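Local coordinates for protein GCN5-related N-acetyltransferase (Kribbella flavida, PDB 4H89) that probably transfers an acyl group, most likely acetyl from acetyl-coenzyme A as in related GCN5-type enzymes, to an acceptor that is not specified, at residues V138-V152 / H161-L173. Numbering follows the deposited sequence. Where two conformers were deposited one is given.
Sequences VKLWQSLGFRVIGTV and HGYVGLHVMHRPL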
loop_
_atom_site.group_PDB
_atom_site.type_symbol
_atom_site.label_atom_id
_atom_site.label_comp_id
_atom_site.label_asym_id
_atom_site.label_seq_id
_atom_site.Cartn_x
_atom_site.Cartn_y
_atom_site.Cartn_z
ATOM N N VAL A 138 -15.139 -4.299 -10.165
ATOM C CA VAL A 138 -15.739 -3.172 -9.498
ATOM C C VAL A 138 -17.186 -3.459 -9.161
ATOM O O VAL A 138 -17.623 -3.281 -8.034
ATOM C CB VAL A 138 -15.605 -1.849 -10.293
ATOM C CG1 VAL A 138 -16.294 -0.731 -9.547
ATOM C CG2 VAL A 138 -14.130 -1.465 -10.473
ATOM N N LYS A 139 -17.964 -3.861 -10.154
ATOM C CA LYS A 139 -19.371 -4.128 -9.960
ATOM C C LYS A 139 -19.601 -5.297 -9.014
ATOM O O LYS A 139 -20.545 -5.283 -8.236
ATOM C CB LYS A 139 -20.070 -4.323 -11.309
ATOM C CG LYS A 139 -20.094 -2.992 -12.078
ATOM C CD LYS A 139 -20.814 -3.156 -13.395
ATOM C CE LYS A 139 -20.751 -1.883 -14.231
ATOM N NZ LYS A 139 -21.247 -0.686 -13.481
ATOM N N LEU A 140 -18.757 -6.317 -9.083
ATOM C CA LEU A 140 -18.880 -7.455 -8.189
ATOM C C LEU A 140 -18.634 -6.996 -6.753
ATOM O O LEU A 140 -19.424 -7.285 -5.870
ATOM C CB LEU A 140 -17.871 -8.558 -8.573
ATOM C CG LEU A 140 -17.731 -9.730 -7.581
ATOM C CD1 LEU A 140 -19.042 -10.454 -7.420
ATOM C CD2 LEU A 140 -16.630 -10.692 -8.010
ATOM N N TRP A 141 -17.588 -6.208 -6.542
ATOM C CA TRP A 141 -17.298 -5.742 -5.196
ATOM C C TRP A 141 -18.434 -4.840 -4.688
ATOM O O TRP A 141 -18.828 -4.945 -3.526
ATOM C CB TRP A 141 -15.982 -4.998 -5.117
ATOM C CG TRP A 141 -14.773 -5.646 -5.623
ATOM C CD1 TRP A 141 -13.659 -4.986 -6.174
ATOM C CD2 TRP A 141 -14.486 -6.996 -5.674
ATOM N NE1 TRP A 141 -12.730 -5.855 -6.526
ATOM C CE2 TRP A 141 -13.180 -7.112 -6.219
ATOM C CE3 TRP A 141 -15.150 -8.140 -5.299
ATOM C CZ2 TRP A 141 -12.569 -8.323 -6.450
ATOM C CZ3 TRP A 141 -14.561 -9.351 -5.547
ATOM C CH2 TRP A 141 -13.268 -9.450 -6.095
ATOM N N GLN A 142 -18.955 -3.956 -5.532
ATOM C CA GLN A 142 -20.123 -3.149 -5.148
ATOM C C GLN A 142 -21.294 -4.037 -4.740
ATOM O O GLN A 142 -22.004 -3.724 -3.769
ATOM C CB GLN A 142 -20.510 -2.181 -6.273
ATOM C CG GLN A 142 -19.498 -1.058 -6.422
ATOM C CD GLN A 142 -19.745 -0.187 -7.619
ATOM O OE1 GLN A 142 -20.109 -0.681 -8.696
ATOM N NE2 GLN A 142 -19.480 1.090 -7.476
ATOM N N SER A 143 -21.531 -5.115 -5.484
ATOM C CA SER A 143 -22.638 -6.023 -5.169
ATOM C C SER A 143 -22.462 -6.727 -3.824
ATOM O O SER A 143 -23.439 -7.205 -3.248
ATOM C CB SER A 143 -22.847 -7.059 -6.277
ATOM O OG SER A 143 -21.928 -8.139 -6.205
ATOM N N LEU A 144 -21.222 -6.742 -3.326
ATOM C CA LEU A 144 -20.873 -7.356 -2.056
ATOM C C LEU A 144 -20.652 -6.327 -0.985
ATOM O O LEU A 144 -20.104 -6.647 0.061
ATOM C CB LEU A 144 -19.649 -8.242 -2.212
ATOM C CG LEU A 144 -19.912 -9.491 -3.053
ATOM C CD1 LEU A 144 -18.583 -10.165 -3.354
ATOM C CD2 LEU A 144 -20.907 -10.420 -2.390
ATOM N N GLY A 145 -21.041 -5.082 -1.236
ATOM C CA GLY A 145 -21.067 -4.066 -0.206
ATOM C C GLY A 145 -19.936 -3.065 -0.186
ATOM O O GLY A 145 -19.929 -2.176 0.647
ATOM N N PHE A 146 -18.969 -3.192 -1.080
ATOM C CA PHE A 146 -17.869 -2.233 -1.146
ATOM C C PHE A 146 -18.291 -0.983 -1.876
ATOM O O PHE A 146 -19.101 -1.040 -2.784
ATOM C CB PHE A 146 -16.660 -2.831 -1.880
ATOM C CG PHE A 146 -15.915 -3.881 -1.114
ATOM C CD1 PHE A 146 -16.353 -5.182 -1.118
ATOM C CD2 PHE A 146 -14.729 -3.577 -0.494
ATOM C CE1 PHE A 146 -15.691 -6.136 -0.385
ATOM C CE2 PHE A 146 -14.063 -4.536 0.248
ATOM C CZ PHE A 146 -14.513 -5.820 0.262
ATOM N N ARG A 147 -17.725 0.142 -1.480
ATOM C CA ARG A 147 -17.917 1.382 -2.206
ATOM C C ARG A 147 -16.604 2.020 -2.550
ATOM O O ARG A 147 -15.577 1.811 -1.878
ATOM C CB ARG A 147 -18.763 2.390 -1.428
ATOM C CG ARG A 147 -18.088 3.023 -0.221
ATOM C CD ARG A 147 -18.864 4.230 0.357
ATOM N NE ARG A 147 -18.330 4.675 1.657
ATOM C CZ ARG A 147 -17.771 5.859 1.894
ATOM N NH1 ARG A 147 -17.306 6.151 3.120
ATOM N NH2 ARG A 147 -17.684 6.758 0.921
ATOM N N VAL A 148 -16.635 2.847 -3.594
ATOM C CA VAL A 148 -15.483 3.622 -3.971
ATOM C C VAL A 148 -15.367 4.836 -3.013
ATOM O O VAL A 148 -16.277 5.643 -2.907
ATOM C CB VAL A 148 -15.587 4.095 -5.404
ATOM C CG1 VAL A 148 -14.398 4.997 -5.776
ATOM C CG2 VAL A 148 -15.625 2.892 -6.341
ATOM N N ILE A 149 -14.245 4.908 -2.280
ATOM C CA ILE A 149 -13.888 6.011 -1.356
ATOM C C ILE A 149 -13.369 7.202 -2.156
ATOM O O ILE A 149 -13.542 8.346 -1.800
ATOM C CB ILE A 149 -12.741 5.481 -0.352
ATOM C CG1 ILE A 149 -13.292 4.426 0.580
ATOM C CG2 ILE A 149 -11.992 6.577 0.371
ATOM C CD1 ILE A 149 -14.444 4.946 1.395
ATOM N N GLY A 150 -12.660 6.891 -3.226
ATOM C CA GLY A 150 -12.091 7.895 -4.109
ATOM C C GLY A 150 -11.284 7.189 -5.203
ATOM O O GLY A 150 -11.087 5.968 -5.151
ATOM N N THR A 151 -10.864 7.943 -6.208
ATOM C CA THR A 151 -10.128 7.395 -7.336
ATOM C C THR A 151 -8.910 8.256 -7.604
ATOM O O THR A 151 -9.017 9.482 -7.738
ATOM C CB THR A 151 -11.022 7.360 -8.584
ATOM O OG1 THR A 151 -12.242 6.672 -8.278
ATOM C CG2 THR A 151 -10.276 6.660 -9.740
ATOM N N VAL A 152 -7.746 7.627 -7.612
ATOM C CA VAL A 152 -6.519 8.313 -7.958
ATOM C C VAL A 152 -6.437 8.342 -9.491
ATOM O O VAL A 152 -6.385 7.282 -10.119
ATOM C CB VAL A 152 -5.278 7.634 -7.357
ATOM C CG1 VAL A 152 -4.039 8.441 -7.700
ATOM C CG2 VAL A 152 -5.405 7.424 -5.829
ATOM N N HIS A 161 -6.411 1.189 -22.776
ATOM C CA HIS A 161 -7.166 2.397 -22.395
ATOM C C HIS A 161 -6.288 3.526 -21.922
ATOM O O HIS A 161 -6.798 4.595 -21.562
ATOM C CB HIS A 161 -8.219 2.061 -21.331
ATOM C CG HIS A 161 -9.142 0.991 -21.770
ATOM N ND1 HIS A 161 -9.749 1.000 -23.013
ATOM C CD2 HIS A 161 -9.524 -0.149 -21.168
ATOM C CE1 HIS A 161 -10.469 -0.091 -23.139
ATOM N NE2 HIS A 161 -10.367 -0.794 -22.029
ATOM N N GLY A 162 -4.971 3.298 -21.896
ATOM C CA GLY A 162 -4.025 4.321 -21.507
ATOM C C GLY A 162 -3.988 4.502 -19.994
ATOM O O GLY A 162 -4.279 3.561 -19.230
ATOM N N TYR A 163 -3.620 5.692 -19.573
ATOM C CA TYR A 163 -3.567 5.964 -18.140
ATOM C C TYR A 163 -4.988 6.097 -17.587
ATOM O O TYR A 163 -5.761 6.921 -18.063
ATOM C CB TYR A 163 -2.763 7.214 -17.801
ATOM C CG TYR A 163 -1.290 7.095 -18.119
ATOM C CD1 TYR A 163 -0.433 6.377 -17.296
ATOM C CD2 TYR A 163 -0.744 7.674 -19.255
ATOM C CE1 TYR A 163 0.915 6.268 -17.585
ATOM C CE2 TYR A 163 0.603 7.570 -19.541
ATOM C CZ TYR A 163 1.427 6.874 -18.729
ATOM O OH TYR A 163 2.761 6.726 -18.983
ATOM N N VAL A 164 -5.327 5.241 -16.641
ATOM C CA VAL A 164 -6.653 5.163 -16.032
ATOM C C VAL A 164 -6.536 5.191 -14.501
ATOM O O VAL A 164 -5.450 5.054 -13.898
ATOM C CB VAL A 164 -7.420 3.906 -16.499
ATOM C CG1 VAL A 164 -7.554 3.924 -18.010
ATOM C CG2 VAL A 164 -6.781 2.616 -16.030
ATOM N N GLY A 165 -7.676 5.404 -13.852
ATOM C CA GLY A 165 -7.688 5.548 -12.394
ATOM C C GLY A 165 -7.572 4.252 -11.627
ATOM O O GLY A 165 -7.896 3.182 -12.101
ATOM N N LEU A 166 -7.130 4.417 -10.366
ATOM C CA LEU A 166 -7.157 3.360 -9.382
ATOM C C LEU A 166 -8.127 3.745 -8.247
ATOM O O LEU A 166 -7.873 4.718 -7.544
ATOM C CB LEU A 166 -5.751 3.109 -8.824
ATOM C CG LEU A 166 -4.728 2.446 -9.757
ATOM C CD1 LEU A 166 -3.392 2.356 -9.032
ATOM C CD2 LEU A 166 -5.210 1.057 -10.218
ATOM N N HIS A 167 -9.214 2.992 -8.091
ATOM C CA HIS A 167 -10.151 3.228 -7.024
ATOM C C HIS A 167 -9.549 2.713 -5.721
ATOM O O HIS A 167 -8.909 1.650 -5.709
ATOM C CB HIS A 167 -11.417 2.427 -7.222
ATOM C CG HIS A 167 -12.231 2.739 -8.415
ATOM N ND1 HIS A 167 -12.612 3.983 -8.837
ATOM C CD2 HIS A 167 -12.814 1.851 -9.245
ATOM C CE1 HIS A 167 -13.397 3.835 -9.898
ATOM N NE2 HIS A 167 -13.523 2.550 -10.159
ATOM N N VAL A 168 -9.875 3.398 -4.628
ATOM C CA VAL A 168 -9.740 2.835 -3.297
ATOM C C VAL A 168 -11.151 2.440 -2.890
ATOM O O VAL A 168 -12.049 3.256 -3.000
ATOM C CB VAL A 168 -9.188 3.898 -2.322
ATOM C CG1 VAL A 168 -9.107 3.312 -0.903
ATOM C CG2 VAL A 168 -7.821 4.364 -2.832
HETATM N N MSE A 169 -11.354 1.197 -2.479
HETATM C CA MSE A 169 -12.667 0.690 -2.146
HETATM C C MSE A 169 -12.685 0.213 -0.699
HETATM O O MSE A 169 -11.666 -0.196 -0.152
HETATM C CB MSE A 169 -13.113 -0.430 -3.038
HETATM C CG MSE A 169 -13.094 0.005 -4.506
HETATM SE SE MSE A 169 -13.944 -1.196 -5.768
HETATM C CE MSE A 169 -15.831 -0.951 -5.411
ATOM N N HIS A 170 -13.855 0.277 -0.078
ATOM C CA HIS A 170 -13.983 0.009 1.347
ATOM C C HIS A 170 -15.340 -0.555 1.670
ATOM O O HIS A 170 -16.341 -0.222 1.037
ATOM C CB HIS A 170 -13.791 1.321 2.084
ATOM C CG HIS A 170 -14.027 1.259 3.564
ATOM N ND1 HIS A 170 -15.247 1.563 4.111
ATOM C CD2 HIS A 170 -13.210 0.958 4.611
ATOM C CE1 HIS A 170 -15.176 1.469 5.419
ATOM N NE2 HIS A 170 -13.949 1.131 5.745
ATOM N N ARG A 171 -15.379 -1.431 2.673
ATOM C CA ARG A 171 -16.626 -2.026 3.190
ATOM C C ARG A 171 -16.483 -2.071 4.711
ATOM O O ARG A 171 -15.474 -2.592 5.188
ATOM C CB ARG A 171 -16.710 -3.469 2.666
ATOM C CG ARG A 171 -18.009 -4.176 2.944
ATOM C CD ARG A 171 -17.869 -5.639 2.621
ATOM N NE ARG A 171 -19.145 -6.322 2.461
ATOM C CZ ARG A 171 -19.935 -6.680 3.453
ATOM N NH1 ARG A 171 -19.676 -6.356 4.715
ATOM N NH2 ARG A 171 -21.004 -7.370 3.173
ATOM N N PRO A 172 -17.473 -1.553 5.493
ATOM C CA PRO A 172 -17.475 -1.819 6.919
ATOM C C PRO A 172 -17.859 -3.260 7.224
ATOM O O PRO A 172 -18.515 -3.913 6.415
ATOM C CB PRO A 172 -18.536 -0.858 7.474
ATOM C CG PRO A 172 -19.515 -0.757 6.349
ATOM C CD PRO A 172 -18.656 -0.777 5.083
ATOM N N LEU A 173 -17.438 -3.755 8.386
ATOM C CA LEU A 173 -17.857 -5.036 8.922
ATOM C C LEU A 173 -18.528 -4.812 10.270
ATOM O O LEU A 173 -19.210 -5.699 10.764
ATOM C CB LEU A 173 -16.658 -5.950 9.123
ATOM C CG LEU A 173 -15.954 -6.406 7.866
ATOM C CD1 LEU A 173 -14.637 -7.053 8.259
ATOM C CD2 LEU A 173 -16.813 -7.356 7.045
ATOM O OXT LEU A 173 -18.351 -3.757 10.881
HETATM O O HOH W 1 -19.432 0.333 1.935
#
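Ile149 and Val168 meet at a beta bulge, where an otherwise regular antiparallel ladder slips by one residue. Ile149 N donates to Val168 O (2.8 Å), while Val168 N answers to Gly150 O, one residue further along. The slip leaves Ile149 pointing at the partner strand, its CG1 3.5 Å from His170 CB; Gly150 fills the next hydrogen-bonded pair without a side chain. Regular pairing runs on both sides, Arg147 with His170 and Val152 with Leu166.

On the sheet face toward helix 135-143, selenomethionine Met169 is the main plug. Its chain bends at chi3 (73°), which brings CE among Val138, Gln142, Phe146 and Val148 and leaves SE at the edge of the Trp141 ring, 3.8 Å from CD1, a Met-aromatic contact. A long, unbranched side chain, methionine here labelled with selenium, can bend to follow the surface between helix and strand. Two residues earlier on the same face, the His167 ring has Val148 CG2 over one face in a CH-pi contact, 4.0 Å from the centroid. Val138 CG2 abuts the ring edge at CD2, and His167 ND1 shares a 2.8 Å hydrogen bond with Thr151 OG1, fixing the ring's rotation.

At the helix end, Gly145 supplies the positive phi (102°) of a Schellman motif. In the conformer given, Arg171 NE donates a nearly straight bond to Leu144 O (170°), which lies close to the guanidinium plane. A long arginine suits the place: its CB covers the Phe146 face while its polar end reaches the helix terminus. Phe127 stacks with Phe146, and Ile149 and His170 also pack against the second subunit. A helix turning into the outermost strand of this chain's sheet, paired antiparallel with the last strand, which lies between it and strand 124-131, is the C-terminal part of the GNAT fold.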